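CG5036 (Drosophila melanogaster, PDB 4IGU) probably binds G-protein alpha subunits through this RGS domain, speeding their GTP hydrolysis and possibly also restraining GDP release. Local coordinates at residues A34-F39 / L53-C58; E59-E64 / H110-A115; L76-Y81 / R95-V100. One frame throughout, in Å; residues are numbered along the deposited sequence.

Contact 1: residues A34-F39 / L53-C58; sequences AGRKVF and LFWLAC
Arg36 on helix 33-45 and Leu56 on helix 50-61 mark the nearest approach of the two helical segments, their CA atoms 9.5 Å apart. No backbone group bonds across that gap, which one long side chain bridges. Arg36 leaves its helix with CG anti to the carbonyl carbon (chi1 -75°) and runs extended from CG to NE, which carries the guanidinium over to the facing helix. There it meets two apolar neighbours, both on the same side of its plane. Trp55 presents the rim of its six-membered ring, CZ3, over one face of the guanidinium, 4.1 Å from Arg36 NH1; the two planes stand 88° apart, so this is not a flat cation-pi stack. Leu56 meets the same group obliquely, its CD2 branch 3.4 Å from NH2 and 4.0 Å from the aliphatic CD of Arg36. Both helices belong to the all-helical RGS domain, at whose surface the contact sits. The polar end of Arg36 is tied to a third element: NE donates a hydrogen bond to Met30 O at the end of helix 26-30. An alanine here would remove that bond and would probably leave Trp55 CZ3 and Leu56 CD2 without their partner across the gap.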
loop_
_atom_site.group_PDB
_atom_site.type_symbol
_atom_site.label_atom_id
_atom_site.label_comp_id
_atom_site.label_asym_id
_atom_site.label_seq_id
_atom_site.Cartn_x
_atom_site.Cartn_y
_atom_site.Cartn_z
ATOM N N ALA A 34 7.058 -10.707 0.446
ATOM C CA ALA A 34 8.352 -10.183 0.030
ATOM C C ALA A 34 8.212 -9.018 -0.948
ATOM O O ALA A 34 8.957 -8.034 -0.873
ATOM C CB ALA A 34 9.188 -11.301 -0.594
ATOM N N GLY A 35 7.270 -9.142 -1.880
ATOM C CA GLY A 35 7.038 -8.107 -2.879
ATOM C C GLY A 35 6.598 -6.760 -2.323
ATOM O O GLY A 35 6.992 -5.705 -2.841
ATOM N N ARG A 36 5.764 -6.799 -1.287
ATOM C CA ARG A 36 5.309 -5.598 -0.589
ATOM C C ARG A 36 6.481 -4.816 0.005
ATOM O O ARG A 36 6.529 -3.579 -0.075
ATOM C CB ARG A 36 4.332 -5.982 0.530
ATOM C CG ARG A 36 2.932 -6.383 0.074
ATOM C CD ARG A 36 2.107 -6.947 1.256
ATOM N NE ARG A 36 0.808 -7.467 0.818
ATOM C CZ ARG A 36 -0.229 -7.728 1.620
ATOM N NH1 ARG A 36 -1.357 -8.190 1.103
ATOM N NH2 ARG A 36 -0.153 -7.529 2.932
ATOM N N LYS A 37 7.430 -5.538 0.596
ATOM C CA LYS A 37 8.556 -4.889 1.275
ATOM C C LYS A 37 9.506 -4.207 0.298
ATOM O O LYS A 37 9.901 -3.057 0.505
ATOM C CB LYS A 37 9.325 -5.896 2.119
ATOM C CG LYS A 37 8.497 -6.544 3.205
ATOM C CD LYS A 37 9.367 -7.407 4.110
ATOM C CE LYS A 37 8.515 -8.239 5.062
ATOM N NZ LYS A 37 9.331 -9.240 5.810
ATOM N N VAL A 38 9.879 -4.919 -0.762
ATOM C CA VAL A 38 10.732 -4.336 -1.795
ATOM C C VAL A 38 10.024 -3.155 -2.435
ATOM O O VAL A 38 10.646 -2.115 -2.682
ATOM C CB VAL A 38 11.107 -5.370 -2.878
ATOM C CG1 VAL A 38 11.977 -4.738 -3.966
ATOM C CG2 VAL A 38 11.825 -6.554 -2.243
ATOM N N PHE A 39 8.722 -3.309 -2.693
ATOM C CA PHE A 39 7.930 -2.221 -3.271
ATOM C C PHE A 39 7.867 -1.035 -2.310
ATOM O O PHE A 39 8.047 0.118 -2.724
ATOM C CB PHE A 39 6.507 -2.678 -3.643
ATOM C CG PHE A 39 5.733 -1.650 -4.438
ATOM C CD1 PHE A 39 6.296 -1.073 -5.574
ATOM C CD2 PHE A 39 4.443 -1.276 -4.068
ATOM C CE1 PHE A 39 5.603 -0.141 -6.319
ATOM C CE2 PHE A 39 3.729 -0.340 -4.821
ATOM C CZ PHE A 39 4.314 0.234 -5.940
ATOM N N LEU A 53 1.629 2.083 3.164
ATOM C CA LEU A 53 1.392 1.937 4.592
ATOM C C LEU A 53 -0.094 2.198 4.915
ATOM O O LEU A 53 -0.703 1.480 5.720
ATOM C CB LEU A 53 2.328 2.856 5.390
ATOM C CG LEU A 53 3.799 2.405 5.323
ATOM C CD1 LEU A 53 4.770 3.513 5.701
ATOM C CD2 LEU A 53 4.015 1.199 6.228
ATOM N N PHE A 54 -0.684 3.198 4.270
ATOM C CA PHE A 54 -2.126 3.448 4.425
ATOM C C PHE A 54 -2.905 2.249 3.923
ATOM O O PHE A 54 -3.830 1.766 4.588
ATOM C CB PHE A 54 -2.536 4.711 3.652
ATOM C CG PHE A 54 -4.039 4.909 3.529
ATOM C CD1 PHE A 54 -4.816 5.212 4.645
ATOM C CD2 PHE A 54 -4.660 4.843 2.286
ATOM C CE1 PHE A 54 -6.191 5.421 4.526
ATOM C CE2 PHE A 54 -6.040 5.049 2.159
ATOM C CZ PHE A 54 -6.804 5.329 3.278
ATOM N N TRP A 55 -2.517 1.746 2.753
ATOM C CA TRP A 55 -3.211 0.612 2.143
ATOM C C TRP A 55 -3.132 -0.632 3.034
ATOM O O TRP A 55 -4.120 -1.343 3.223
ATOM C CB TRP A 55 -2.662 0.317 0.734
ATOM C CG TRP A 55 -3.508 -0.704 -0.005
ATOM C CD1 TRP A 55 -4.604 -0.457 -0.779
ATOM C CD2 TRP A 55 -3.342 -2.130 0.009
ATOM N NE1 TRP A 55 -5.124 -1.640 -1.261
ATOM C CE2 TRP A 55 -4.365 -2.680 -0.786
ATOM C CE3 TRP A 55 -2.421 -2.994 0.621
ATOM C CZ2 TRP A 55 -4.494 -4.058 -0.999
ATOM C CZ3 TRP A 55 -2.549 -4.363 0.412
ATOM C CH2 TRP A 55 -3.577 -4.880 -0.395
ATOM N N LEU A 56 -1.964 -0.883 3.604
ATOM C CA LEU A 56 -1.821 -2.000 4.529
ATOM C C LEU A 56 -2.636 -1.785 5.814
ATOM O O LEU A 56 -3.173 -2.739 6.390
ATOM C CB LEU A 56 -0.344 -2.222 4.851
ATOM C CG LEU A 56 0.489 -2.701 3.668
ATOM C CD1 LEU A 56 1.962 -2.583 4.006
ATOM C CD2 LEU A 56 0.121 -4.133 3.309
ATOM N N ALA A 57 -2.724 -0.541 6.271
ATOM C CA ALA A 57 -3.476 -0.253 7.495
ATOM C C ALA A 57 -4.955 -0.520 7.286
ATOM O O ALA A 57 -5.637 -1.005 8.193
ATOM C CB ALA A 57 -3.243 1.197 7.949
ATOM N N CYS A 58 -5.464 -0.170 6.105
ATOM C CA CYS A 58 -6.848 -0.485 5.754
ATOM C C CYS A 58 -7.123 -1.991 5.686
ATOM O O CYS A 58 -8.175 -2.444 6.130
ATOM C CB CYS A 58 -7.242 0.176 4.439
ATOM S SG CYS A 58 -7.305 1.997 4.533
#

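Contact 2: residues E59-E64 / H110-A115; sequences EDLKKE and HTFDEA. With NA (sodium ion), chain F.
A single carboxylate, that of Asp113, takes a lysine on one oxygen and a histidine on the other. Lys62 NZ forms a short salt bridge to Asp113 OD1, 2.6 Å, on that oxygen's syn lone pair, while His110 ND1 donates to Asp113 OD2, also at 2.6 Å, with an N-H...O angle of 160°. The acceptor lies only 7° out of the imidazole plane, so the bond helps fix ring and carboxylate. Lys62 reaches the site by an extended chain that bends at its last torsion (chi4 -67°), turning NZ toward OD1; a weak hydrogen bond to Thr109 O adds to its hold. Lys62 NZ also comes within 3.3 Å of His110 ND1, but at an angle too poor for a bond. Beside this polar group, the Leu61 CD2 methyl lies 3.7 Å from Phe112 CD2, at the edge of that ring. Past the lysine, Glu64 O binds a sodium ion at 2.9 Å, together with two waters. Phe112, third residue of a type I turn from His110 to Asp113, is at the N-cap of helix 113-132; the arrangement is a helix start joined by salt bridge and apolar packing to Leu61 and Lys62 in an RGS domain.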
loop_
_atom_site.group_PDB
_atom_site.type_symbol
_atom_site.label_atom_id
_atom_site.label_comp_id
_atom_site.label_asym_id
_atom_site.label_seq_id
_atom_site.Cartn_x
_atom_site.Cartn_y
_atom_site.Cartn_z
ATOM N N GLU A 59 -6.203 -2.773 5.124
ATOM C CA GLU A 59 -6.398 -4.229 5.094
ATOM C C GLU A 59 -6.420 -4.807 6.504
ATOM O O GLU A 59 -7.195 -5.709 6.814
ATOM C CB GLU A 59 -5.303 -4.913 4.270
ATOM C CG GLU A 59 -5.364 -4.605 2.781
ATOM C CD GLU A 59 -6.565 -5.258 2.124
ATOM O OE1 GLU A 59 -6.504 -6.487 1.914
ATOM O OE2 GLU A 59 -7.571 -4.551 1.845
ATOM N N ASP A 60 -5.559 -4.285 7.365
ATOM C CA ASP A 60 -5.510 -4.763 8.736
ATOM C C ASP A 60 -6.801 -4.409 9.479
ATOM O O ASP A 60 -7.323 -5.216 10.258
ATOM C CB ASP A 60 -4.299 -4.159 9.438
ATOM C CG ASP A 60 -4.220 -4.556 10.880
ATOM O OD1 ASP A 60 -3.728 -5.673 11.149
ATOM O OD2 ASP A 60 -4.657 -3.755 11.740
ATOM N N LEU A 61 -7.322 -3.204 9.229
ATOM C CA LEU A 61 -8.551 -2.759 9.875
ATOM C C LEU A 61 -9.693 -3.722 9.563
ATOM O O LEU A 61 -10.558 -3.974 10.413
ATOM C CB LEU A 61 -8.926 -1.342 9.429
ATOM C CG LEU A 61 -10.240 -0.781 9.994
ATOM C CD1 LEU A 61 -10.125 -0.502 11.501
ATOM C CD2 LEU A 61 -10.712 0.479 9.233
ATOM N N LYS A 62 -9.676 -4.293 8.360
ATOM C CA LYS A 62 -10.782 -5.151 7.929
ATOM C C LYS A 62 -10.895 -6.424 8.755
ATOM O O LYS A 62 -11.956 -7.063 8.798
ATOM C CB LYS A 62 -10.697 -5.447 6.425
ATOM C CG LYS A 62 -11.019 -4.214 5.562
ATOM C CD LYS A 62 -10.827 -4.454 4.074
ATOM C CE LYS A 62 -11.156 -3.195 3.264
ATOM N NZ LYS A 62 -12.616 -2.849 3.332
ATOM N N LYS A 63 -9.806 -6.776 9.431
ATOM C CA LYS A 63 -9.781 -7.977 10.241
ATOM C C LYS A 63 -10.509 -7.767 11.556
ATOM O O LYS A 63 -10.969 -8.733 12.165
ATOM C CB LYS A 63 -8.341 -8.425 10.488
ATOM C CG LYS A 63 -7.608 -8.815 9.208
ATOM C CD LYS A 63 -6.106 -8.864 9.417
ATOM C CE LYS A 63 -5.727 -9.868 10.489
ATOM N NZ LYS A 63 -4.234 -9.941 10.677
ATOM N N GLU A 64 -10.650 -6.507 11.973
ATOM C CA GLU A 64 -11.262 -6.200 13.270
ATOM C C GLU A 64 -12.791 -6.413 13.316
ATOM O O GLU A 64 -13.529 -5.839 12.529
ATOM C CB GLU A 64 -10.917 -4.769 13.689
ATOM C CG GLU A 64 -11.380 -4.425 15.087
ATOM C CD GLU A 64 -10.873 -5.423 16.114
ATOM O OE1 GLU A 64 -9.639 -5.501 16.277
ATOM O OE2 GLU A 64 -11.705 -6.124 16.751
ATOM N N HIS A 110 -15.339 -0.761 6.570
ATOM C CA HIS A 110 -15.364 -0.261 5.202
ATOM C C HIS A 110 -15.332 1.257 5.131
ATOM O O HIS A 110 -15.529 1.826 4.048
ATOM C CB HIS A 110 -16.599 -0.801 4.462
ATOM C CG HIS A 110 -16.560 -2.278 4.234
ATOM N ND1 HIS A 110 -15.919 -2.847 3.155
ATOM C CD2 HIS A 110 -17.084 -3.305 4.947
ATOM C CE1 HIS A 110 -16.051 -4.162 3.210
ATOM N NE2 HIS A 110 -16.748 -4.465 4.290
ATOM N N THR A 111 -15.069 1.905 6.265
ATOM C CA THR A 111 -14.973 3.371 6.324
ATOM C C THR A 111 -14.052 3.967 5.257
ATOM O O THR A 111 -14.387 4.977 4.614
ATOM C CB THR A 111 -14.538 3.825 7.743
ATOM O OG1 THR A 111 -15.660 3.683 8.628
ATOM C CG2 THR A 111 -14.077 5.273 7.761
ATOM N N PHE A 112 -12.901 3.335 5.039
ATOM C CA PHE A 112 -11.920 3.896 4.100
ATOM C C PHE A 112 -11.939 3.301 2.693
ATOM O O PHE A 112 -11.041 3.598 1.892
ATOM C CB PHE A 112 -10.507 3.743 4.672
ATOM C CG PHE A 112 -10.339 4.361 6.032
ATOM C CD1 PHE A 112 -10.124 5.721 6.159
ATOM C CD2 PHE A 112 -10.417 3.587 7.179
ATOM C CE1 PHE A 112 -9.971 6.304 7.415
ATOM C CE2 PHE A 112 -10.268 4.165 8.444
ATOM C CZ PHE A 112 -10.050 5.516 8.556
ATOM N N ASP A 113 -12.927 2.468 2.379
ATOM C CA ASP A 113 -12.926 1.801 1.074
ATOM C C ASP A 113 -12.648 2.714 -0.127
ATOM O O ASP A 113 -11.794 2.401 -0.955
ATOM C CB ASP A 113 -14.205 0.993 0.869
ATOM C CG ASP A 113 -14.170 -0.310 1.615
ATOM O OD1 ASP A 113 -13.241 -0.464 2.431
ATOM O OD2 ASP A 113 -15.057 -1.166 1.397
ATOM N N GLU A 114 -13.344 3.842 -0.213
ATOM C CA GLU A 114 -13.154 4.758 -1.334
ATOM C C GLU A 114 -11.727 5.297 -1.406
ATOM O O GLU A 114 -11.160 5.428 -2.495
ATOM C CB GLU A 114 -14.161 5.918 -1.255
ATOM C CG GLU A 114 -15.605 5.478 -1.371
ATOM C CD GLU A 114 -16.270 5.941 -2.660
ATOM O OE1 GLU A 114 -17.498 6.185 -2.627
ATOM O OE2 GLU A 114 -15.576 6.052 -3.700
ATOM N N ALA A 115 -11.139 5.611 -0.255
ATOM C CA ALA A 115 -9.779 6.133 -0.250
ATOM C C ALA A 115 -8.797 5.010 -0.547
ATOM O O ALA A 115 -7.827 5.200 -1.292
ATOM C CB ALA A 115 -9.447 6.819 1.088
HETATM NA NA NA F . -16.259 -5.196 11.999
HETATM O O HOH W 1 -17.574 -2.860 11.242
HETATM O O HOH W 2 -18.105 -5.583 13.457
#

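Contact 3: residues L76-Y81 / R95-V100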
loop_
_atom_site.group_PDB
_atom_site.type_symbol
_atom_site.label_atom_id
_atom_site.label_comp_id
_atom_site.label_asym_id
_atom_site.label_seq_id
_atom_site.Cartn_x
_atom_site.Cartn_y
_atom_site.Cartn_z
ATOM N N LEU A 76 -6.923 6.319 14.337
ATOM C CA LEU A 76 -5.469 6.394 14.172
ATOM C C LEU A 76 -5.051 6.431 12.705
ATOM O O LEU A 76 -4.189 7.217 12.318
ATOM C CB LEU A 76 -4.779 5.234 14.900
ATOM C CG LEU A 76 -4.356 5.575 16.318
ATOM C CD1 LEU A 76 -3.920 4.332 17.054
ATOM C CD2 LEU A 76 -3.230 6.600 16.279
ATOM N N ILE A 77 -5.662 5.573 11.898
ATOM C CA ILE A 77 -5.476 5.606 10.458
ATOM C C ILE A 77 -5.784 7.000 9.908
ATOM O O ILE A 77 -5.007 7.545 9.112
ATOM C CB ILE A 77 -6.377 4.563 9.763
ATOM C CG1 ILE A 77 -5.910 3.144 10.116
ATOM C CG2 ILE A 77 -6.351 4.756 8.256
ATOM C CD1 ILE A 77 -6.937 2.056 9.774
ATOM N N TYR A 78 -6.901 7.595 10.319
ATOM C CA TYR A 78 -7.210 8.936 9.807
ATOM C C TYR A 78 -6.136 9.932 10.226
ATOM O O TYR A 78 -5.644 10.719 9.403
ATOM C CB TYR A 78 -8.577 9.413 10.286
ATOM C CG TYR A 78 -9.086 10.650 9.578
ATOM C CD1 TYR A 78 -8.656 11.918 9.954
ATOM C CD2 TYR A 78 -10.012 10.554 8.546
ATOM C CE1 TYR A 78 -9.121 13.056 9.322
ATOM C CE2 TYR A 78 -10.494 11.693 7.908
ATOM C CZ TYR A 78 -10.038 12.942 8.303
ATOM O OH TYR A 78 -10.504 14.091 7.686
ATOM N N GLU A 79 -5.770 9.893 11.503
ATOM C CA GLU A 79 -4.754 10.800 12.031
ATOM C C GLU A 79 -3.395 10.643 11.329
ATOM O O GLU A 79 -2.698 11.630 11.064
ATOM C CB GLU A 79 -4.579 10.566 13.538
ATOM C CG GLU A 79 -3.717 11.636 14.195
ATOM C CD GLU A 79 -3.389 11.342 15.645
ATOM O OE1 GLU A 79 -3.990 10.399 16.222
ATOM O OE2 GLU A 79 -2.528 12.062 16.200
ATOM N N ASP A 80 -3.014 9.401 11.043
ATOM C CA ASP A 80 -1.680 9.112 10.519
ATOM C C ASP A 80 -1.559 9.314 9.015
ATOM O O ASP A 80 -0.471 9.598 8.520
ATOM C CB ASP A 80 -1.273 7.673 10.851
ATOM C CG ASP A 80 -0.921 7.474 12.326
ATOM O OD1 ASP A 80 -0.615 8.459 13.038
ATOM O OD2 ASP A 80 -0.943 6.309 12.765
ATOM N N TYR A 81 -2.663 9.166 8.283
ATOM C CA TYR A 81 -2.600 9.183 6.811
ATOM C C TYR A 81 -3.463 10.187 6.064
ATOM O O TYR A 81 -3.230 10.434 4.877
ATOM C CB TYR A 81 -2.901 7.798 6.258
ATOM C CG TYR A 81 -1.982 6.747 6.795
ATOM C CD1 TYR A 81 -0.638 6.732 6.441
ATOM C CD2 TYR A 81 -2.450 5.771 7.656
ATOM C CE1 TYR A 81 0.215 5.763 6.929
ATOM C CE2 TYR A 81 -1.617 4.800 8.151
ATOM C CZ TYR A 81 -0.283 4.797 7.782
ATOM O OH TYR A 81 0.554 3.826 8.286
ATOM N N ARG A 95 -14.229 14.815 -2.919
ATOM C CA ARG A 95 -15.357 13.885 -2.866
ATOM C C ARG A 95 -15.080 12.717 -1.911
ATOM O O ARG A 95 -15.926 12.357 -1.077
ATOM C CB ARG A 95 -15.675 13.342 -4.259
ATOM C CG ARG A 95 -17.001 12.573 -4.337
ATOM C CD ARG A 95 -17.139 11.812 -5.662
ATOM N NE ARG A 95 -16.099 10.794 -5.804
ATOM C CZ ARG A 95 -16.166 9.562 -5.297
ATOM N NH1 ARG A 95 -15.158 8.722 -5.478
ATOM N NH2 ARG A 95 -17.238 9.163 -4.617
ATOM N N VAL A 96 -13.901 12.122 -2.032
ATOM C CA VAL A 96 -13.545 10.982 -1.183
ATOM C C VAL A 96 -13.289 11.417 0.269
ATOM O O VAL A 96 -13.668 10.722 1.217
ATOM C CB VAL A 96 -12.328 10.231 -1.767
ATOM C CG1 VAL A 96 -11.748 9.221 -0.755
ATOM C CG2 VAL A 96 -12.726 9.545 -3.070
ATOM N N ARG A 97 -12.636 12.557 0.457
ATOM C CA ARG A 97 -12.386 13.039 1.821
ATOM C C ARG A 97 -13.679 13.247 2.606
ATOM O O ARG A 97 -13.760 12.920 3.795
ATOM C CB ARG A 97 -11.582 14.343 1.809
ATOM C CG ARG A 97 -10.102 14.148 1.554
ATOM C CD ARG A 97 -9.325 15.455 1.724
ATOM N NE ARG A 97 -7.945 15.174 2.107
ATOM C CZ ARG A 97 -7.500 15.140 3.363
ATOM N NH1 ARG A 97 -8.311 15.393 4.390
ATOM N NH2 ARG A 97 -6.225 14.860 3.591
ATOM N N GLU A 98 -14.689 13.786 1.930
ATOM C CA GLU A 98 -15.976 14.059 2.555
ATOM C C GLU A 98 -16.696 12.775 2.927
ATOM O O GLU A 98 -17.350 12.710 3.971
ATOM C CB GLU A 98 -16.854 14.904 1.627
ATOM C CG GLU A 98 -16.398 16.342 1.500
ATOM C CD GLU A 98 -16.310 17.039 2.859
ATOM O OE1 GLU A 98 -17.171 16.768 3.730
ATOM O OE2 GLU A 98 -15.378 17.850 3.055
ATOM N N ILE A 99 -16.579 11.756 2.072
ATOM C CA ILE A 99 -17.169 10.451 2.356
ATOM C C ILE A 99 -16.532 9.818 3.589
ATOM O O ILE A 99 -17.242 9.343 4.478
ATOM C CB ILE A 99 -17.049 9.478 1.156
ATOM C CG1 ILE A 99 -17.919 9.958 -0.008
ATOM C CG2 ILE A 99 -17.476 8.074 1.569
ATOM C CD1 ILE A 99 -17.740 9.167 -1.308
ATOM N N VAL A 100 -15.199 9.809 3.634
ATOM C CA VAL A 100 -14.463 9.269 4.779
ATOM C C VAL A 100 -14.804 10.021 6.079
ATOM O O VAL A 100 -15.056 9.393 7.117
ATOM C CB VAL A 100 -12.940 9.274 4.517
ATOM C CG1 VAL A 100 -12.164 8.884 5.772
ATOM C CG2 VAL A 100 -12.612 8.325 3.374
#
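Tyr78 turns the edge of its ring to Val100, whose CG1 methyl lies in the ring plane at 3.9 Å from CD2 of the tyrosine and equally near its CE2. Both residues point their side chains across the gap between helix 67-81 and helix 94-103, and their CA atoms, 8.8 Å apart, are the nearest of the two segments. The tyrosine has CG anti to its own backbone nitrogen (chi1 -168°), a setting that extends the ring from helix 67-81 to the facing helix. On Val100 the touching branch is likewise the one opposite the nitrogen, CG1, which meets two neighbouring carbons of the ring edge and none of its face. The phenol oxygen is hydrogen-bonded to Asn101 OD1, one residue further along helix 94-103, so the ring is held by apolar contact along its side and a polar bond at its end. Arg97 approaches less closely: its NH1 stands 4.2 Å from Tyr78 OH, with guanidinium and ring planes 81° apart, too far for a hydrogen bond. Its firmer partner is Ile82 O, just after helix 67-81, which accepts from NH2; a long, weak ion pair with Glu89 accompanies that bond. With valine packing at the ring edge and polar groups tying the arginine and tyrosine ends, two consecutive helices, linked by a mostly loop connection, pack together in this helical RGS domain.

How the contacts relate
Contact 1 lies at the surface near the middle of the chain, whereas contacts 2 and 3 are partly buried and 11 Å apart between centres. Contacts 1 and 2 share helix 50-61, and meet where Cys58 SG packs 3.6 Å from Phe112 CB. Contact 3 uses helices 67-81 and 94-103, which fall in sequence between the two segments of contact 2; Glu114 to Arg95 is a salt bridge joining them, and Val100 also packs on Phe112. The chemistry differs: contact 1 has no polar bond across it, contact 2 combines a salt bridge with apolar packing, and contact 3 is apolar between its segments, its polar ends being satisfied by residues just beyond.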